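PDB 3HUR: alanine racemase from Oenococcus oeni PSU-1, which belongs to the alanine racemase family, whose members pair an N-terminal TIM-type barrel with a C-terminal domain built largely of beta strands. Local coordinates for residues K53-Q56 with S60-A63; D142-A147 with I192-D197; P225-L228 with N233-N236. All blocks are in the same frame, centred on the assembly; numbering follows the deposited sequence.

Contact 1. Residues K53-Q56 with S60-A63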
loop_
_atom_site.group_PDB
_atom_site.type_symbol
_atom_site.label_atom_id
_atom_site.label_comp_id
_atom_site.label_asym_id
_atom_site.label_seq_id
_atom_site.Cartn_x
_atom_site.Cartn_y
_atom_site.Cartn_z
ATOM N N LYS A 53 7.378 35.151 0.339
ATOM C CA LYS A 53 6.731 36.444 0.274
ATOM C C LYS A 53 6.227 36.874 1.645
ATOM O O LYS A 53 6.358 38.025 2.007
ATOM C CB LYS A 53 5.532 36.431 -0.662
ATOM C CG LYS A 53 5.865 36.411 -2.113
ATOM C CD LYS A 53 4.570 36.323 -2.905
ATOM C CE LYS A 53 4.800 36.415 -4.407
ATOM N NZ LYS A 53 5.059 37.832 -4.856
ATOM N N ALA A 54 5.597 35.974 2.384
ATOM C CA ALA A 54 5.165 36.316 3.734
ATOM C C ALA A 54 6.374 36.740 4.607
ATOM O O ALA A 54 6.258 37.637 5.425
ATOM C CB ALA A 54 4.449 35.168 4.374
ATOM N N PHE A 55 7.525 36.106 4.438
ATOM C CA PHE A 55 8.642 36.479 5.280
ATOM C C PHE A 55 9.256 37.826 4.866
ATOM O O PHE A 55 9.781 38.529 5.735
ATOM C CB PHE A 55 9.739 35.415 5.285
ATOM C CG PHE A 55 9.299 34.063 5.759
ATOM C CD1 PHE A 55 8.306 33.917 6.670
ATOM C CD2 PHE A 55 9.908 32.925 5.270
ATOM C CE1 PHE A 55 7.935 32.656 7.092
ATOM C CE2 PHE A 55 9.546 31.686 5.687
ATOM C CZ PHE A 55 8.555 31.543 6.585
ATOM N N GLN A 56 9.231 38.150 3.564
ATOM C CA GLN A 56 9.798 39.432 3.045
ATOM C C GLN A 56 8.957 40.627 3.497
ATOM O O GLN A 56 9.476 41.666 3.858
ATOM C CB GLN A 56 9.883 39.440 1.511
ATOM C CG GLN A 56 10.723 40.568 0.947
ATOM C CD GLN A 56 10.938 40.474 -0.569
ATOM O OE1 GLN A 56 11.959 39.973 -1.034
ATOM N NE2 GLN A 56 9.978 40.951 -1.337
ATOM N N SER A 60 10.481 39.201 8.672
ATOM C CA SER A 60 10.699 38.211 9.703
ATOM C C SER A 60 11.814 37.271 9.347
ATOM O O SER A 60 12.266 36.498 10.211
ATOM C CB SER A 60 9.403 37.480 10.027
ATOM O OG SER A 60 9.001 36.663 8.956
ATOM N N ALA A 61 12.289 37.362 8.101
ATOM C CA ALA A 61 13.518 36.687 7.633
ATOM C C ALA A 61 14.418 37.664 6.858
ATOM O O ALA A 61 13.913 38.467 6.113
ATOM C CB ALA A 61 13.166 35.534 6.736
ATOM N N ASP A 62 15.736 37.530 6.993
ATOM C CA ASP A 62 16.708 38.386 6.320
ATOM C C ASP A 62 17.374 37.719 5.117
ATOM O O ASP A 62 18.073 38.375 4.316
ATOM C CB ASP A 62 17.802 38.797 7.322
ATOM C CG ASP A 62 17.216 39.248 8.654
ATOM O OD1 ASP A 62 16.646 40.368 8.719
ATOM O OD2 ASP A 62 17.259 38.450 9.607
ATOM N N ALA A 63 17.247 36.403 5.030
ATOM C CA ALA A 63 17.574 35.684 3.796
ATOM C C ALA A 63 16.740 34.400 3.669
ATOM O O ALA A 63 15.997 33.995 4.570
ATOM C CB ALA A 63 19.007 35.374 3.745
#

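Contact 2. Residues D142-A147 with I192-D197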
loop_
_atom_site.group_PDB
_atom_site.type_symbol
_atom_site.label_atom_id
_atom_site.label_comp_id
_atom_site.label_asym_id
_atom_site.label_seq_id
_atom_site.Cartn_x
_atom_site.Cartn_y
_atom_site.Cartn_z
ATOM N N ASP A 142 44.386 24.793 8.884
ATOM C CA ASP A 142 45.295 25.484 7.956
ATOM C C ASP A 142 44.620 25.817 6.608
ATOM O O ASP A 142 44.817 26.908 6.050
ATOM C CB ASP A 142 46.614 24.704 7.760
ATOM C CG ASP A 142 46.401 23.274 7.237
ATOM O OD1 ASP A 142 47.279 22.790 6.483
ATOM O OD2 ASP A 142 45.368 22.639 7.576
ATOM N N GLU A 143 43.801 24.896 6.106
ATOM C CA GLU A 143 43.011 25.133 4.885
ATOM C C GLU A 143 42.010 26.298 5.038
ATOM O O GLU A 143 41.783 27.065 4.089
ATOM C CB GLU A 143 42.289 23.850 4.470
ATOM C CG GLU A 143 43.196 22.738 3.897
ATOM C CD GLU A 143 42.374 21.611 3.246
ATOM O OE1 GLU A 143 41.172 21.462 3.607
ATOM O OE2 GLU A 143 42.905 20.884 2.369
ATOM N N ILE A 144 41.447 26.452 6.233
ATOM C CA ILE A 144 40.499 27.523 6.478
ATOM C C ILE A 144 41.220 28.856 6.388
ATOM O O ILE A 144 40.762 29.757 5.687
ATOM C CB ILE A 144 39.779 27.357 7.830
ATOM C CG1 ILE A 144 38.842 26.148 7.768
ATOM C CG2 ILE A 144 38.997 28.614 8.210
ATOM C CD1 ILE A 144 38.604 25.460 9.107
ATOM N N SER A 145 42.375 28.982 7.053
ATOM C CA SER A 145 43.133 30.234 6.949
ATOM C C SER A 145 43.716 30.432 5.548
ATOM O O SER A 145 43.766 31.556 5.074
ATOM C CB SER A 145 44.201 30.391 8.050
ATOM O OG SER A 145 45.178 29.389 7.976
ATOM N N ALA A 146 44.109 29.370 4.854
ATOM C CA ALA A 146 44.469 29.540 3.434
ATOM C C ALA A 146 43.300 30.176 2.720
ATOM O O ALA A 146 43.465 31.145 1.978
ATOM C CB ALA A 146 44.823 28.255 2.790
ATOM N N ALA A 147 42.104 29.673 3.003
ATOM C CA ALA A 147 40.907 30.106 2.297
ATOM C C ALA A 147 40.532 31.536 2.646
ATOM O O ALA A 147 40.113 32.293 1.773
ATOM C CB ALA A 147 39.761 29.157 2.604
ATOM N N ILE A 192 38.429 29.336 16.094
ATOM C CA ILE A 192 39.033 30.293 17.045
ATOM C C ILE A 192 40.403 30.716 16.494
ATOM O O ILE A 192 41.082 29.918 15.854
ATOM C CB ILE A 192 39.202 29.706 18.470
ATOM C CG1 ILE A 192 37.860 29.249 19.081
ATOM C CG2 ILE A 192 39.857 30.734 19.414
ATOM C CD1 ILE A 192 37.258 30.240 20.103
ATOM N N ASN A 193 40.776 31.980 16.682
ATOM C CA ASN A 193 42.094 32.496 16.210
ATOM C C ASN A 193 42.228 32.580 14.672
ATOM O O ASN A 193 43.324 32.856 14.155
ATOM C CB ASN A 193 43.313 31.665 16.753
ATOM C CG ASN A 193 43.404 31.619 18.295
ATOM O OD1 ASN A 193 42.963 32.541 18.996
ATOM N ND2 ASN A 193 43.992 30.544 18.815
ATOM N N GLN A 194 41.140 32.315 13.940
ATOM C CA GLN A 194 41.140 32.535 12.477
ATOM C C GLN A 194 40.912 33.990 12.124
ATOM O O GLN A 194 41.250 34.415 11.040
ATOM C CB GLN A 194 40.086 31.666 11.797
ATOM C CG GLN A 194 40.353 30.177 11.968
ATOM C CD GLN A 194 41.455 29.662 11.070
ATOM O OE1 GLN A 194 42.077 30.423 10.306
ATOM N NE2 GLN A 194 41.691 28.348 11.136
ATOM N N GLY A 195 40.344 34.750 13.041
ATOM C CA GLY A 195 40.126 36.177 12.817
ATOM C C GLY A 195 38.832 36.556 12.100
ATOM O O GLY A 195 38.714 37.685 11.592
ATOM N N PHE A 196 37.856 35.634 12.069
ATOM C CA PHE A 196 36.616 35.874 11.334
ATOM C C PHE A 196 35.795 36.901 12.055
ATOM O O PHE A 196 35.591 36.782 13.243
ATOM C CB PHE A 196 35.767 34.596 11.208
ATOM C CG PHE A 196 36.215 33.669 10.129
ATOM C CD1 PHE A 196 36.306 34.107 8.832
ATOM C CD2 PHE A 196 36.517 32.360 10.417
ATOM C CE1 PHE A 196 36.722 33.270 7.830
ATOM C CE2 PHE A 196 36.943 31.494 9.424
ATOM C CZ PHE A 196 37.044 31.941 8.129
ATOM N N ASP A 197 35.296 37.894 11.330
ATOM C CA ASP A 197 34.261 38.775 11.886
ATOM C C ASP A 197 33.152 37.871 12.427
ATOM O O ASP A 197 32.526 37.157 11.683
ATOM C CB ASP A 197 33.742 39.735 10.815
ATOM C CG ASP A 197 32.575 40.601 11.296
ATOM O OD1 ASP A 197 31.962 40.317 12.357
ATOM O OD2 ASP A 197 32.250 41.583 10.590
#

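Contact 3. Residues P225-L228 with N233-N236. With SO4 (sulfate ion), chain B.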
loop_
_atom_site.group_PDB
_atom_site.type_symbol
_atom_site.label_atom_id
_atom_site.label_comp_id
_atom_site.label_asym_id
_atom_site.label_seq_id
_atom_site.Cartn_x
_atom_site.Cartn_y
_atom_site.Cartn_z
ATOM N N PRO A 225 16.387 28.475 10.689
ATOM C CA PRO A 225 15.223 27.628 10.931
ATOM C C PRO A 225 14.616 27.089 9.643
ATOM O O PRO A 225 14.361 27.846 8.732
ATOM C CB PRO A 225 14.256 28.570 11.614
ATOM C CG PRO A 225 14.701 29.887 11.246
ATOM C CD PRO A 225 16.137 29.846 11.124
ATOM N N GLY A 226 14.468 25.772 9.575
ATOM C CA GLY A 226 13.849 25.075 8.426
ATOM C C GLY A 226 12.581 24.369 8.857
ATOM O O GLY A 226 11.545 24.984 8.964
ATOM N N GLN A 227 12.673 23.095 9.168
ATOM C CA GLN A 227 11.489 22.309 9.427
ATOM C C GLN A 227 10.597 22.874 10.481
ATOM O O GLN A 227 9.388 22.567 10.493
ATOM C CB GLN A 227 11.826 20.955 9.945
ATOM C CG GLN A 227 12.439 20.037 9.027
ATOM C CD GLN A 227 12.346 18.618 9.568
ATOM O OE1 GLN A 227 13.354 17.923 9.669
ATOM N NE2 GLN A 227 11.124 18.179 9.904
ATOM N N LEU A 228 11.155 23.634 11.405
ATOM C CA LEU A 228 10.350 24.126 12.503
ATOM C C LEU A 228 9.409 25.224 12.052
ATOM O O LEU A 228 8.534 25.664 12.835
ATOM C CB LEU A 228 11.230 24.668 13.646
ATOM C CG LEU A 228 11.901 26.052 13.503
ATOM C CD1 LEU A 228 10.948 27.202 13.637
ATOM C CD2 LEU A 228 12.981 26.166 14.584
ATOM N N ASN A 233 7.137 19.136 15.446
ATOM C CA ASN A 233 8.242 18.682 16.273
ATOM C C ASN A 233 9.354 18.065 15.456
ATOM O O ASN A 233 9.256 16.939 15.038
ATOM C CB ASN A 233 7.751 17.643 17.285
ATOM C CG ASN A 233 8.724 17.453 18.443
ATOM O OD1 ASN A 233 8.304 17.374 19.604
ATOM N ND2 ASN A 233 10.025 17.434 18.141
ATOM N N VAL A 234 10.444 18.788 15.283
ATOM C CA VAL A 234 11.633 18.287 14.548
ATOM C C VAL A 234 12.348 16.979 15.060
ATOM O O VAL A 234 13.061 16.323 14.308
ATOM C CB VAL A 234 12.629 19.472 14.427
ATOM C CG1 VAL A 234 14.053 19.024 13.995
ATOM C CG2 VAL A 234 12.037 20.488 13.435
ATOM N N SER A 235 12.122 16.592 16.313
ATOM C CA SER A 235 12.802 15.433 16.939
ATOM C C SER A 235 12.172 14.056 16.666
ATOM O O SER A 235 12.668 13.045 17.170
ATOM C CB SER A 235 12.833 15.638 18.452
ATOM O OG SER A 235 11.545 15.451 19.008
ATOM N N ASN A 236 11.101 14.029 15.858
ATOM C CA ASN A 236 10.211 12.860 15.656
ATOM C C ASN A 236 9.935 12.003 16.880
ATOM O O ASN A 236 10.297 10.848 16.937
ATOM C CB ASN A 236 10.538 12.026 14.385
ATOM C CG ASN A 236 11.875 11.322 14.426
ATOM O OD1 ASN A 236 12.795 11.669 13.665
ATOM N ND2 ASN A 236 11.980 10.274 15.250
HETATM S S SO4 B . 16.586 22.125 9.736
HETATM O O1 SO4 B . 15.439 21.362 9.312
HETATM O O2 SO4 B . 17.519 21.359 10.521
HETATM O O3 SO4 B . 17.343 22.484 8.574
HETATM O O4 SO4 B . 16.000 23.197 10.525
#

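Contact 1. Residues K53-Q56 with S60-A63
Phe55 and Ala61 meet through their beta carbons, Phe55 CB lying 3.7 Å from Ala61 CB, and Ser60 closes in on the same phenylalanine with its hydroxyl. Ser60 OG comes within 3.6 Å of Phe55 CD1, approaching the ring obliquely. The contact therefore uses CB and the near part of the ring. With CG anti to its own carbonyl carbon (chi1 -59°), the ring leaves on the side opposite that carbon, beside the backbone N. The two ends of the residue thus serve different partners: the ring continues towards Leu23 of helix 16-30, Ala37 of strand 34-38 and Ile229, while Phe55 O receives the backbone N-H of Ser60 at 3.1 Å. That bond lies in the carbonyl plane but is bent at the hydrogen, with an N-H...O angle of 138°. It joins residues five apart in sequence, tying the last part of the helix to the chain that leaves it. The hydroxyl of Ser60 is engaged as well, through a hydrogen bond with Thr58 OG1 in the intervening turn, so a polar group can sit in buried surroundings next to an aromatic ring. Ala61 points its methyl towards the helix and also rests on Leu23 and Ala37. Ser60 lies close against the end of helix 48-57, its CA 5.2 Å from Phe55 CA. The arrangement exemplifies the helix-to-strand return of an alpha/beta barrel, in which helix 48-57 leads into strand 63-66, a member of the parallel sheet next to strand 34-38.

Contact 2. Residues D142-A147 with I192-D197
Ile144 CG2 meets two partners on the loop 192-197: the ring of Phe196, with CE2 at 3.7 Å, and the side-chain amide of Gln194, with CD at 3.9 Å. The methyl reaches the phenylalanine at its edge, near the ring plane, and the two side chains cross at about a right angle. Gln194 lies against Ile144 and Ser145 together, its NE2 beside Ile144 CB and its OE1 close to Ser145 CB (3.1 Å). The bend at chi2 (-77°) turns the amide towards both residues.

The next shell fixes these groups. Gln194 NE2 is hydrogen-bonded to the carbonyls of Ala141 and Leu190, so one amide bridges the start of helix 141-153 and the end of helix 174-191. Ser145 OG turns back to its own helix and donates to Asp142 O at 3.2 Å, tilted 31° from the carbonyl plane; that oxygen also accepts the backbone N-H of Ala146. Phe196 presses inward on Leu159 and Val162 of strand 157-163, and Ile144 has Phe138 as a further neighbour. Taken together, a polar bridge accompanies a small hydrophobic cluster that reaches strand 157-163. This is the packing of an outer helix of a TIM-type barrel against the loop that leads from the next helix, 174-191, to strand 201-202.

Contact 3. Residues P225-L228 with N233-N236
The backbones come closest at Leu228 and Val234, whose CA atoms are 6.3 Å apart, where a short 3-10 segment at Gln227-Leu228 meets a type I beta turn running from Asn233 to Asn236. Val234 makes the contact with a single branch. Its CG2, anti to the carbonyl carbon, lies 3.5 Å from Gln227 CB and 3.8 Å from Leu228 N, so the methyl covers the start of the 3-10 segment. Leu228 CB adds a looser apolar approach to the same methyl. Gln227 is touched by the valine at its root.

On the 225-228 segment a sulfate ion is held by successive backbone amides. Gln227 N donates to sulfate O1 over 3.3 Å along a nearly straight path (170°), whereas the bond from Gly226 N to sulfate O4, 3.1 Å long, is bent and weak. Gln227 CG also lies against O1, so the aliphatic part of the glutamine touches both the anion and Val234. Gly226, having no side chain, leaves room for sulfate O3. Ser206, at the start of helix 206-211, supplies a further hydrogen bond to the sulfate; its hydroxyl is bonded to the N-H groups of Gly226 and Leu228, and its side chain also touches Val234.

The chemistry implies division of labour: an aliphatic branch packs the two loops together, while main-chain N-H groups and a hydroxyl offer donors that suit an oxyanion. The sulfate probably came from the crystallisation liquor, but its position after strand 222-223 is consistent with the phosphate-binding place found in many TIM barrels.

In the fold
All three contacts belong to the N-terminal, TIM-barrel part of the protein, and they follow one another in series along the chain without nesting. Contact 1 joins helix 48-57 to the approach to strand 63-66. Contact 2 sets helix 141-153 against the loop between helix 174-191 and strand 201-202, and contact 3 occupies the connection after strand 222-223, before strand 251-263. Contacts 1 and 3 have centres 19 Å apart, with nearest atoms about 7 Å apart; Leu23 of helix 16-30 touches Phe55, Ser60 and Ala61 in one and Pro225 in the other. Contact 2 lies 31 Å, centre to centre, from each. All three surround one parallel barrel sheet: contact 2 at its periphery, contact 3 near the chain centre, where a sulfate is bound.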